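Local coordinates for galactose-binding-like protein (Bacteroides thetaiotaomicron, PDB 7M1B) that is a SusE-like protein that probably binds sugars and may have a degradative capacity, though its exact role is not established, at residues A[128-133]-A[138-143]; A[217-222]-A[367-372]; A[258-263]-A[372-377]; A[320-323]-A[329-332]. One frame throughout, in Å; residues are numbered along the deposited sequence.

Interaction 1. Residues A[128-133]-A[138-143]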
loop_
_atom_site.group_PDB
_atom_site.type_symbol
_atom_site.label_atom_id
_atom_site.label_comp_id
_atom_site.label_asym_id
_atom_site.label_seq_id
_atom_site.Cartn_x
_atom_site.Cartn_y
_atom_site.Cartn_z
ATOM N N ILE A 128 -12.250 -12.351 3.612
ATOM C CA ILE A 128 -13.679 -12.691 3.694
ATOM C C ILE A 128 -14.492 -11.410 3.764
ATOM O O ILE A 128 -14.190 -10.562 4.602
ATOM C CB ILE A 128 -13.939 -13.568 4.923
ATOM C CG1 ILE A 128 -13.246 -14.920 4.764
ATOM C CG2 ILE A 128 -15.446 -13.764 5.099
ATOM C CD1 ILE A 128 -13.188 -15.749 6.019
ATOM N N HIS A 129 -15.474 -11.247 2.871
ATOM C CA HIS A 129 -16.308 -10.052 2.893
ATOM C C HIS A 129 -17.778 -10.421 2.726
ATOM O O HIS A 129 -18.132 -11.356 2.011
ATOM C CB HIS A 129 -15.841 -8.934 1.947
ATOM C CG HIS A 129 -15.544 -9.352 0.553
ATOM N ND1 HIS A 129 -16.226 -8.838 -0.539
ATOM C CD2 HIS A 129 -14.613 -10.206 0.067
ATOM C CE1 HIS A 129 -15.717 -9.361 -1.650
ATOM N NE2 HIS A 129 -14.736 -10.216 -1.294
ATOM N N THR A 130 -18.631 -9.672 3.426
ATOM C CA THR A 130 -20.081 -9.859 3.282
ATOM C C THR A 130 -20.785 -8.577 3.672
ATOM O O THR A 130 -20.101 -7.610 4.011
ATOM C CB THR A 130 -20.571 -11.140 3.969
ATOM O OG1 THR A 130 -21.872 -11.438 3.461
ATOM C CG2 THR A 130 -20.560 -11.034 5.477
ATOM N N THR A 131 -22.130 -8.611 3.625
ATOM C CA THR A 131 -22.946 -7.431 3.911
ATOM C C THR A 131 -23.798 -7.624 5.161
ATOM O O THR A 131 -24.212 -8.736 5.540
ATOM C CB THR A 131 -23.775 -7.021 2.686
ATOM O OG1 THR A 131 -24.465 -5.800 2.977
ATOM C CG2 THR A 131 -24.772 -8.100 2.323
ATOM N N ASN A 132 -24.068 -6.494 5.803
ATOM C CA ASN A 132 -24.680 -6.485 7.122
ATOM C C ASN A 132 -25.304 -5.108 7.301
ATOM O O ASN A 132 -24.917 -4.368 8.208
ATOM C CB ASN A 132 -23.599 -6.799 8.165
ATOM C CG ASN A 132 -24.055 -6.805 9.610
ATOM O OD1 ASN A 132 -25.215 -7.127 9.893
ATOM N ND2 ASN A 132 -23.125 -6.496 10.525
ATOM N N GLY A 133 -26.257 -4.770 6.417
ATOM C CA GLY A 133 -26.861 -3.437 6.367
ATOM C C GLY A 133 -27.552 -3.028 7.674
ATOM O O GLY A 133 -27.810 -1.811 7.919
ATOM N N LEU A 138 -22.345 -10.266 14.391
ATOM C CA LEU A 138 -22.167 -11.555 13.733
ATOM C C LEU A 138 -20.828 -12.114 14.233
ATOM O O LEU A 138 -20.044 -11.296 14.743
ATOM C CB LEU A 138 -22.194 -11.329 12.203
ATOM C CG LEU A 138 -23.527 -10.795 11.634
ATOM C CD1 LEU A 138 -23.336 -10.465 10.145
ATOM C CD2 LEU A 138 -24.672 -11.818 11.804
ATOM N N ILE A 139 -20.715 -13.453 14.259
ATOM C CA ILE A 139 -19.502 -14.206 14.663
ATOM C C ILE A 139 -19.147 -15.148 13.518
ATOM O O ILE A 139 -19.951 -16.004 13.124
ATOM C CB ILE A 139 -19.825 -14.979 15.972
ATOM C CG1 ILE A 139 -20.706 -14.151 16.917
ATOM C CG2 ILE A 139 -18.532 -15.444 16.692
ATOM C CD1 ILE A 139 -19.993 -12.983 17.567
ATOM N N PHE A 140 -17.950 -14.941 12.975
ATOM C CA PHE A 140 -17.553 -15.779 11.865
ATOM C C PHE A 140 -16.542 -16.799 12.363
ATOM O O PHE A 140 -15.539 -16.405 12.948
ATOM C CB PHE A 140 -16.932 -14.895 10.787
ATOM C CG PHE A 140 -17.891 -13.970 10.073
ATOM C CD1 PHE A 140 -18.369 -12.808 10.685
ATOM C CD2 PHE A 140 -18.329 -14.253 8.781
ATOM C CE1 PHE A 140 -19.213 -11.941 10.002
ATOM C CE2 PHE A 140 -19.159 -13.378 8.089
ATOM C CZ PHE A 140 -19.595 -12.222 8.692
ATOM N N ASP A 141 -16.829 -18.094 12.157
ATOM C CA ASP A 141 -15.889 -19.136 12.563
ATOM C C ASP A 141 -15.264 -19.690 11.288
ATOM O O ASP A 141 -15.992 -20.218 10.440
ATOM C CB ASP A 141 -16.594 -20.291 13.291
ATOM C CG ASP A 141 -17.050 -19.909 14.686
ATOM O OD1 ASP A 141 -16.224 -19.292 15.418
ATOM O OD2 ASP A 141 -18.235 -20.202 15.021
ATOM N N VAL A 142 -13.929 -19.591 11.154
ATOM C CA VAL A 142 -13.297 -19.938 9.874
ATOM C C VAL A 142 -12.347 -21.128 10.081
ATOM O O VAL A 142 -11.396 -21.044 10.949
ATOM C CB VAL A 142 -12.522 -18.769 9.221
ATOM C CG1 VAL A 142 -11.877 -19.224 7.920
ATOM C CG2 VAL A 142 -13.425 -17.565 8.984
ATOM N N SER A 143 -12.680 -22.246 9.399
ATOM C CA SER A 143 -11.984 -23.500 9.665
ATOM C C SER A 143 -11.093 -23.896 8.498
ATOM O O SER A 143 -11.392 -23.601 7.336
ATOM C CB SER A 143 -12.961 -24.613 10.004
ATOM O OG SER A 143 -13.827 -24.236 11.068
#
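I128 and V142 reach toward each other tip to tip, with CD1 of I128 3.5 Å from CG2 of V142, tighter than usual for two methyls. I128 makes the approach with CG1 beside its backbone N (chi1 -66°) and the chain then stretched out to CD1, while V142 turns CG2 rather than CG1 to meet it. Two residues along each strand, T130 sets its methyl against the rim of the F140 ring: CG2 lies near the ring plane, 3.6 Å from CZ. That choice of branch follows from chi1 of -163°, which sends OG1 off to the carbonyl oxygen of A113 and leaves the methyl for the ring; F140 also meets F166 edge-to-face. Next to the short connection between the strands, L138 CD1 lies over a face of the N132 amide, 3.8 Å from CG, while ND2 of that amide bonds to the carbonyls of N136 and V161. No hydrogen bond links the segments, although they run nearly antiparallel, because strands 125-131 and 138-144 belong to different sheets that face each other. The polar groups are paid for by neighbours, so the contact is mainly van der Waals packing of methyls against methyl, ring edge and amide face.

Interaction 2. Residues A[217-222]-A[367-372]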
loop_
_atom_site.group_PDB
_atom_site.type_symbol
_atom_site.label_atom_id
_atom_site.label_comp_id
_atom_site.label_asym_id
_atom_site.label_seq_id
_atom_site.Cartn_x
_atom_site.Cartn_y
_atom_site.Cartn_z
ATOM N N ASN A 217 -2.290 18.462 -12.229
ATOM C CA ASN A 217 -2.087 19.027 -10.910
ATOM C C ASN A 217 -1.062 18.234 -10.070
ATOM O O ASN A 217 -0.950 18.474 -8.835
ATOM C CB ASN A 217 -3.425 19.030 -10.176
ATOM C CG ASN A 217 -4.031 17.655 -9.967
ATOM O OD1 ASN A 217 -3.395 16.630 -10.164
ATOM N ND2 ASN A 217 -5.244 17.583 -9.434
ATOM N N ASP A 218 -0.130 17.552 -10.765
ATOM C CA ASP A 218 0.900 16.823 -10.036
ATOM C C ASP A 218 2.142 17.714 -9.894
ATOM O O ASP A 218 2.340 18.701 -10.635
ATOM C CB ASP A 218 1.427 15.673 -10.905
ATOM C CG ASP A 218 0.503 14.490 -11.039
ATOM O OD1 ASP A 218 -0.583 14.457 -10.380
ATOM O OD2 ASP A 218 0.810 13.591 -11.781
ATOM N N ILE A 219 2.943 17.476 -8.835
ATOM C CA ILE A 219 4.282 18.085 -8.788
ATOM C C ILE A 219 5.136 17.431 -9.857
ATOM O O ILE A 219 5.035 16.213 -10.087
ATOM C CB ILE A 219 4.978 18.011 -7.397
ATOM C CG1 ILE A 219 5.120 16.570 -6.880
ATOM C CG2 ILE A 219 4.205 18.874 -6.375
ATOM C CD1 ILE A 219 5.960 16.426 -5.613
ATOM N N LYS A 220 6.086 18.215 -10.342
ATOM C CA LYS A 220 7.080 17.779 -11.307
ATOM C C LYS A 220 8.248 17.129 -10.543
ATOM O O LYS A 220 8.667 17.638 -9.473
ATOM C CB LYS A 220 7.568 18.962 -12.138
ATOM C CG LYS A 220 6.594 19.530 -13.165
ATOM C CD LYS A 220 7.208 20.673 -13.988
ATOM C CE LYS A 220 6.235 21.339 -14.925
ATOM N NZ LYS A 220 6.765 22.615 -15.489
ATOM N N MET A 221 8.830 16.065 -11.158
ATOM C CA MET A 221 9.883 15.319 -10.465
ATOM C C MET A 221 11.106 15.189 -11.397
ATOM O O MET A 221 11.807 14.178 -11.332
ATOM C CB MET A 221 9.379 13.957 -9.958
ATOM C CG MET A 221 8.355 14.123 -8.754
ATOM S SD MET A 221 9.195 14.776 -7.304
ATOM C CE MET A 221 10.033 13.313 -6.747
ATOM N N ASP A 222 11.274 16.168 -12.277
ATOM C CA ASP A 222 12.321 16.102 -13.318
ATOM C C ASP A 222 13.422 17.151 -13.080
ATOM O O ASP A 222 14.198 17.493 -14.010
ATOM C CB ASP A 222 11.701 16.306 -14.726
ATOM C CG ASP A 222 11.138 17.677 -14.939
ATOM O OD1 ASP A 222 10.944 18.369 -13.925
ATOM O OD2 ASP A 222 10.888 18.007 -16.131
ATOM N N GLY A 367 9.214 22.342 1.771
ATOM C CA GLY A 367 8.396 22.000 0.620
ATOM C C GLY A 367 9.346 21.500 -0.471
ATOM O O GLY A 367 9.595 22.213 -1.406
ATOM N N LEU A 368 9.691 20.194 -0.355
ATOM C CA LEU A 368 10.581 19.623 -1.397
ATOM C C LEU A 368 10.443 18.105 -1.290
ATOM O O LEU A 368 10.483 17.564 -0.190
ATOM C CB LEU A 368 12.032 20.021 -1.167
ATOM C CG LEU A 368 13.008 19.450 -2.213
ATOM C CD1 LEU A 368 12.721 20.031 -3.595
ATOM C CD2 LEU A 368 14.466 19.665 -1.818
ATOM N N VAL A 369 10.276 17.418 -2.426
ATOM C CA VAL A 369 10.199 15.958 -2.428
ATOM C C VAL A 369 11.390 15.438 -3.219
ATOM O O VAL A 369 11.433 15.748 -4.387
ATOM C CB VAL A 369 8.838 15.549 -3.050
ATOM C CG1 VAL A 369 8.755 14.018 -3.120
ATOM C CG2 VAL A 369 7.686 16.036 -2.132
ATOM N N VAL A 370 12.143 14.488 -2.613
ATOM C CA VAL A 370 13.287 13.920 -3.339
ATOM C C VAL A 370 13.363 12.485 -2.798
ATOM O O VAL A 370 13.296 12.288 -1.578
ATOM C CB VAL A 370 14.632 14.599 -3.024
ATOM C CG1 VAL A 370 15.749 13.932 -3.852
ATOM C CG2 VAL A 370 14.593 16.072 -3.424
ATOM N N MET A 371 13.367 11.497 -3.685
ATOM C CA MET A 371 13.504 10.091 -3.219
ATOM C C MET A 371 14.472 9.325 -4.093
ATOM O O MET A 371 14.826 9.787 -5.141
ATOM C CB MET A 371 12.130 9.438 -3.240
ATOM C CG MET A 371 11.268 9.945 -2.006
ATOM S SD MET A 371 11.949 9.843 -0.214
ATOM C CE MET A 371 11.654 8.091 0.023
ATOM N N GLN A 372 14.827 8.072 -3.684
ATOM C CA GLN A 372 15.884 7.365 -4.440
ATOM C C GLN A 372 15.258 6.201 -5.215
ATOM O O GLN A 372 15.710 5.876 -6.319
ATOM C CB GLN A 372 16.935 6.754 -3.472
ATOM C CG GLN A 372 18.130 6.096 -4.131
ATOM C CD GLN A 372 18.994 5.560 -3.013
ATOM O OE1 GLN A 372 18.775 4.438 -2.494
ATOM N NE2 GLN A 372 20.025 6.305 -2.645
#
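V369 is the one residue of 367-372 that meets the loop 217-222 substantially, and it does so with both methyls and its carbonyl. G367 leads in, its backbone bonded to F249, and L368 turns its side chain onto H245 of strand 244-245. Then V369 points at the loop. With CG1 opposite its backbone N (chi1 178°), the two branches part: CG2 takes CD1 of I219 at 3.9 Å, and CG1 takes the methyl CE of M221 at 3.9 Å. I219 crosses the valine at about a right angle, its CD1 lying almost as near CB as CG2. M221 also crosses at about a right angle, but reaches it by folding: bends at chi2 (-67°) and chi3 (-77°) curl the thioether so that CE also lies 3.7 Å from the carbonyl oxygen of V369. V370 points away from the loop and touches H245. M371 leads its sulfur end away to strand 289-290, where V369 also rests on I289, and Q372 goes on to bond G237 through OE1. The backbone of I219 pairs with W257, so the loop lies along strand 256-274 and lays two apolar side chains over V369, just ahead of strand 370-380. Such a loop packed against a beta-sandwich is consistent with the galactose-binding-domain clan to which 367-372 is assigned.

Interaction 3. Residues A[258-263]-A[372-377]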
loop_
_atom_site.group_PDB
_atom_site.type_symbol
_atom_site.label_atom_id
_atom_site.label_comp_id
_atom_site.label_asym_id
_atom_site.label_seq_id
_atom_site.Cartn_x
_atom_site.Cartn_y
_atom_site.Cartn_z
ATOM N N PHE A 258 2.447 13.004 -6.749
ATOM C CA PHE A 258 2.924 12.627 -8.065
ATOM C C PHE A 258 2.296 11.286 -8.451
ATOM O O PHE A 258 1.742 10.588 -7.603
ATOM C CB PHE A 258 4.456 12.591 -8.216
ATOM C CG PHE A 258 5.161 11.630 -7.275
ATOM C CD1 PHE A 258 5.039 10.275 -7.421
ATOM C CD2 PHE A 258 5.939 12.084 -6.220
ATOM C CE1 PHE A 258 5.685 9.392 -6.559
ATOM C CE2 PHE A 258 6.605 11.218 -5.370
ATOM C CZ PHE A 258 6.458 9.860 -5.516
ATOM N N THR A 259 2.330 11.009 -9.767
ATOM C CA THR A 259 1.579 9.918 -10.382
ATOM C C THR A 259 2.484 9.107 -11.282
ATOM O O THR A 259 3.227 9.673 -12.103
ATOM C CB THR A 259 0.381 10.397 -11.254
ATOM O OG1 THR A 259 -0.337 11.392 -10.506
ATOM C CG2 THR A 259 -0.511 9.258 -11.674
ATOM N N PHE A 260 2.398 7.761 -11.144
ATOM C CA PHE A 260 3.143 6.965 -12.119
ATOM C C PHE A 260 2.301 5.747 -12.541
ATOM O O PHE A 260 1.244 5.474 -11.956
ATOM C CB PHE A 260 4.498 6.476 -11.571
ATOM C CG PHE A 260 4.500 5.719 -10.275
ATOM C CD1 PHE A 260 4.357 4.343 -10.318
ATOM C CD2 PHE A 260 4.590 6.372 -9.046
ATOM C CE1 PHE A 260 4.454 3.618 -9.118
ATOM C CE2 PHE A 260 4.649 5.646 -7.860
ATOM C CZ PHE A 260 4.586 4.258 -7.889
ATOM N N ASP A 261 2.722 5.117 -13.622
ATOM C CA ASP A 261 2.033 3.946 -14.181
ATOM C C ASP A 261 2.924 2.748 -13.851
ATOM O O ASP A 261 4.069 2.651 -14.358
ATOM C CB ASP A 261 1.833 4.196 -15.692
ATOM C CG ASP A 261 1.143 3.088 -16.458
ATOM O OD1 ASP A 261 0.761 2.123 -15.797
ATOM O OD2 ASP A 261 1.106 3.163 -17.738
ATOM N N MET A 262 2.384 1.728 -13.250
ATOM C CA MET A 262 3.114 0.475 -13.008
ATOM C C MET A 262 3.316 -0.338 -14.311
ATOM O O MET A 262 4.180 -1.199 -14.367
ATOM C CB MET A 262 2.412 -0.406 -11.985
ATOM C CG MET A 262 2.352 0.304 -10.561
ATOM S SD MET A 262 2.030 -0.965 -9.291
ATOM C CE MET A 262 0.363 -1.411 -9.772
ATOM N N GLY A 263 2.553 -0.020 -15.359
ATOM C CA GLY A 263 2.652 -0.671 -16.647
ATOM C C GLY A 263 1.978 -2.053 -16.710
ATOM O O GLY A 263 2.005 -2.732 -17.768
ATOM N N GLN A 372 14.827 8.072 -3.684
ATOM C CA GLN A 372 15.884 7.365 -4.440
ATOM C C GLN A 372 15.258 6.201 -5.215
ATOM O O GLN A 372 15.710 5.876 -6.319
ATOM C CB GLN A 372 16.935 6.754 -3.472
ATOM C CG GLN A 372 18.130 6.096 -4.131
ATOM C CD GLN A 372 18.994 5.560 -3.013
ATOM O OE1 GLN A 372 18.775 4.438 -2.494
ATOM N NE2 GLN A 372 20.025 6.305 -2.645
ATOM N N GLN A 373 14.295 5.487 -4.625
ATOM C CA GLN A 373 13.874 4.198 -5.246
ATOM C C GLN A 373 12.556 3.730 -4.638
ATOM O O GLN A 373 12.359 3.925 -3.425
ATOM C CB GLN A 373 14.972 3.128 -5.050
ATOM C CG GLN A 373 14.810 1.932 -6.001
ATOM C CD GLN A 373 15.353 2.065 -7.428
ATOM O OE1 GLN A 373 15.116 1.179 -8.239
ATOM N NE2 GLN A 373 15.763 3.251 -7.860
ATOM N N LEU A 374 11.707 3.040 -5.455
ATOM C CA LEU A 374 10.464 2.433 -4.919
ATOM C C LEU A 374 10.294 1.072 -5.598
ATOM O O LEU A 374 10.413 1.016 -6.851
ATOM C CB LEU A 374 9.249 3.244 -5.352
ATOM C CG LEU A 374 9.127 4.621 -4.742
ATOM C CD1 LEU A 374 7.928 5.338 -5.371
ATOM C CD2 LEU A 374 8.937 4.464 -3.222
ATOM N N TRP A 375 10.296 0.000 -4.794
ATOM C CA TRP A 375 10.015 -1.314 -5.362
ATOM C C TRP A 375 8.663 -1.805 -4.870
ATOM O O TRP A 375 8.441 -1.810 -3.682
ATOM C CB TRP A 375 11.098 -2.314 -4.940
ATOM C CG TRP A 375 12.441 -2.115 -5.590
ATOM C CD1 TRP A 375 12.781 -1.109 -6.455
ATOM C CD2 TRP A 375 13.619 -2.888 -5.305
ATOM N NE1 TRP A 375 14.108 -1.253 -6.784
ATOM C CE2 TRP A 375 14.646 -2.333 -6.084
ATOM C CE3 TRP A 375 13.892 -4.062 -4.543
ATOM C CZ2 TRP A 375 15.953 -2.854 -6.074
ATOM C CZ3 TRP A 375 15.185 -4.558 -4.573
ATOM C CH2 TRP A 375 16.219 -3.978 -5.320
ATOM N N PHE A 376 7.812 -2.298 -5.793
ATOM C CA PHE A 376 6.448 -2.732 -5.448
ATOM C C PHE A 376 6.384 -4.265 -5.550
ATOM O O PHE A 376 6.985 -4.832 -6.462
ATOM C CB PHE A 376 5.429 -2.099 -6.382
ATOM C CG PHE A 376 5.021 -0.712 -5.951
ATOM C CD1 PHE A 376 5.936 0.291 -5.746
ATOM C CD2 PHE A 376 3.682 -0.481 -5.590
ATOM C CE1 PHE A 376 5.481 1.531 -5.297
ATOM C CE2 PHE A 376 3.247 0.759 -5.165
ATOM C CZ PHE A 376 4.187 1.710 -4.883
ATOM N N TYR A 377 5.582 -4.860 -4.687
ATOM C CA TYR A 377 5.427 -6.300 -4.654
ATOM C C TYR A 377 3.968 -6.633 -4.762
ATOM O O TYR A 377 3.151 -5.901 -4.211
ATOM C CB TYR A 377 5.997 -6.933 -3.375
ATOM C CG TYR A 377 7.502 -6.777 -3.271
ATOM C CD1 TYR A 377 8.052 -5.578 -2.788
ATOM C CD2 TYR A 377 8.364 -7.770 -3.704
ATOM C CE1 TYR A 377 9.424 -5.383 -2.726
ATOM C CE2 TYR A 377 9.745 -7.605 -3.638
ATOM C CZ TYR A 377 10.269 -6.409 -3.143
ATOM O OH TYR A 377 11.626 -6.239 -3.052
#
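F260 and F376 come from opposite directions and meet as an offset edge-to-face pair: the edge of F260 is turned to the face of F376, ring centroids 5.8 Å apart and planes at 83°. The touching atoms are CZ of F260 and CE1 of F376, 3.9 Å apart. Beside this pair, CD1 of L374 comes to 4.1 Å from CE2 of F260, approaching the ring obliquely. M262 adds a Met-aromatic contact to F376, SD lying obliquely to the ring, 4.1 Å from CD2; the bend at chi3 turns the methyl away from F376, leaving the sulfur as the touching atom. F260 holds its ring between its backbone N and carbonyl carbon (chi1 54°), which directs the ring toward 373-377.

The two strands run 44° apart with axes 10.8 Å from each other at closest approach, the spacing of facing layers in a beta sandwich, the architecture expected of a galactose-binding-like domain. F260 also meets F232 and I355, and L374 rests on F357 and S273.

Further out, D261 forms an Asx turn: its OD1 accepts the N-H of G263 at 2.8 Å from above the carboxylate plane, and also forms a salt bridge with R353. On the other strand Q372 and Q373 both face W274 as a classic beta bulge. NE2 of Q373 donates to the Q372 carbonyl O at 3.0 Å, while OE1 receives W375 NE1, also at 3.0 Å, on a lone pair in the carbonyl plane, the two bonds fixing the rotation of the Q373 amide.

Interaction 4. Residues A[320-323]-A[329-332]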
loop_
_atom_site.group_PDB
_atom_site.type_symbol
_atom_site.label_atom_id
_atom_site.label_comp_id
_atom_site.label_asym_id
_atom_site.label_seq_id
_atom_site.Cartn_x
_atom_site.Cartn_y
_atom_site.Cartn_z
ATOM N N LYS A 320 12.241 7.688 11.750
ATOM C CA LYS A 320 13.646 7.987 12.036
ATOM C C LYS A 320 14.013 7.287 13.344
ATOM O O LYS A 320 13.580 7.741 14.381
ATOM C CB LYS A 320 13.928 9.486 12.107
ATOM C CG LYS A 320 15.410 9.824 12.205
ATOM C CD LYS A 320 15.556 11.378 12.233
ATOM C CE LYS A 320 17.034 11.758 12.142
ATOM N NZ LYS A 320 17.191 13.245 12.189
ATOM N N PRO A 321 14.672 6.117 13.372
ATOM C CA PRO A 321 14.852 5.367 14.638
ATOM C C PRO A 321 15.346 6.189 15.836
ATOM O O PRO A 321 14.868 6.022 16.967
ATOM C CB PRO A 321 15.915 4.320 14.279
ATOM C CG PRO A 321 15.625 4.028 12.818
ATOM C CD PRO A 321 15.270 5.399 12.218
ATOM N N SER A 322 16.309 7.086 15.603
ATOM C CA SER A 322 16.859 7.889 16.703
ATOM C C SER A 322 15.879 8.932 17.244
ATOM O O SER A 322 16.004 9.394 18.406
ATOM C CB SER A 322 18.067 8.621 16.183
ATOM O OG SER A 322 17.621 9.665 15.287
ATOM N N GLY A 323 14.981 9.413 16.366
ATOM C CA GLY A 323 14.109 10.530 16.703
ATOM C C GLY A 323 14.902 11.854 16.852
ATOM O O GLY A 323 14.360 12.856 17.320
ATOM N N ASN A 329 21.781 12.639 12.066
ATOM C CA ASN A 329 21.363 11.267 11.790
ATOM C C ASN A 329 22.270 10.324 12.592
ATOM O O ASN A 329 23.490 10.419 12.444
ATOM C CB ASN A 329 21.487 10.952 10.296
ATOM C CG ASN A 329 20.597 11.828 9.424
ATOM O OD1 ASN A 329 19.541 12.261 9.829
ATOM N ND2 ASN A 329 20.967 11.994 8.185
ATOM N N SER A 330 21.686 9.321 13.269
ATOM C CA SER A 330 22.495 8.367 14.029
ATOM C C SER A 330 23.049 7.314 13.061
ATOM O O SER A 330 22.512 7.175 11.938
ATOM C CB SER A 330 21.720 7.708 15.136
ATOM O OG SER A 330 20.784 6.762 14.614
ATOM N N GLU A 331 23.967 6.456 13.552
ATOM C CA GLU A 331 24.448 5.348 12.749
ATOM C C GLU A 331 23.287 4.401 12.429
ATOM O O GLU A 331 23.196 3.897 11.291
ATOM C CB GLU A 331 25.516 4.557 13.513
ATOM C CG GLU A 331 26.885 5.223 13.488
ATOM C CD GLU A 331 27.910 4.662 14.474
ATOM O OE1 GLU A 331 27.703 3.523 15.022
ATOM O OE2 GLU A 331 28.920 5.364 14.709
ATOM N N GLU A 332 22.409 4.177 13.415
ATOM C CA GLU A 332 21.221 3.336 13.266
ATOM C C GLU A 332 20.250 3.931 12.236
ATOM O O GLU A 332 19.781 3.195 11.356
ATOM C CB GLU A 332 20.492 3.196 14.606
ATOM C CG GLU A 332 19.242 2.351 14.500
ATOM C CD GLU A 332 18.343 2.328 15.739
ATOM O OE1 GLU A 332 18.505 3.199 16.672
ATOM O OE2 GLU A 332 17.498 1.428 15.816
HETATM O O HOH W 1 18.388 14.762 9.292
#
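K320 crosses N329 at about a right angle, and its extended side chain can be followed outward. CB and CG leave the backbone with CG opposite the backbone N (chi1 -172°), and from there the chain runs straight through CD. CE is the first atom to meet the other segment, 3.4 Å from OD1 of N329. NZ, at the tip, bonds to the carbonyl oxygens of S328 and W324; a water 2.8 Å from OD1 of N329 probably donates to it and is also a weak partner of NZ. The amide of N329 is held on its other end too, ND2 giving to the carbonyl of Y283. A type I turn from K320 to G323 brings P321 and S322 to the helix start. CB of P321 lies 3.5 Å from CD of E332, against the carboxylate, and CB of S322 lies 3.6 Å from OG of S330, the N-cap residue of helix 331-338. The ammonium of K320 is thus held by carbonyls of the connecting loop, and the S322 hydroxyl bonds to D333 of the helix, with apolar carbons merely resting against oxygens: polar chemistry suited to a surface.

Interactions 1, 2 and 3 are buried and apolar; interaction 4 is a surface contact dominated by oxygens, with a water taking part. Interaction 1 stands apart, on the opposite side of the chain's centre from interactions 2 and 3, and joins two small facing beta layers; its nearest atoms are about 18 Å from those of interaction 3. Interactions 2 and 3 are neighbours: they share Q372, both use strand 370-380, and touch where D218 OD2 meets T259 OG1 and M221 packs on F258. One covers the approach to that strand with a loop using aliphatic and thioether groups, the other fills the space between strands with aromatic rings. Interaction 4 lies about 12 Å from interactions 2 and 3 at nearest atoms, joining a turn to a helix start.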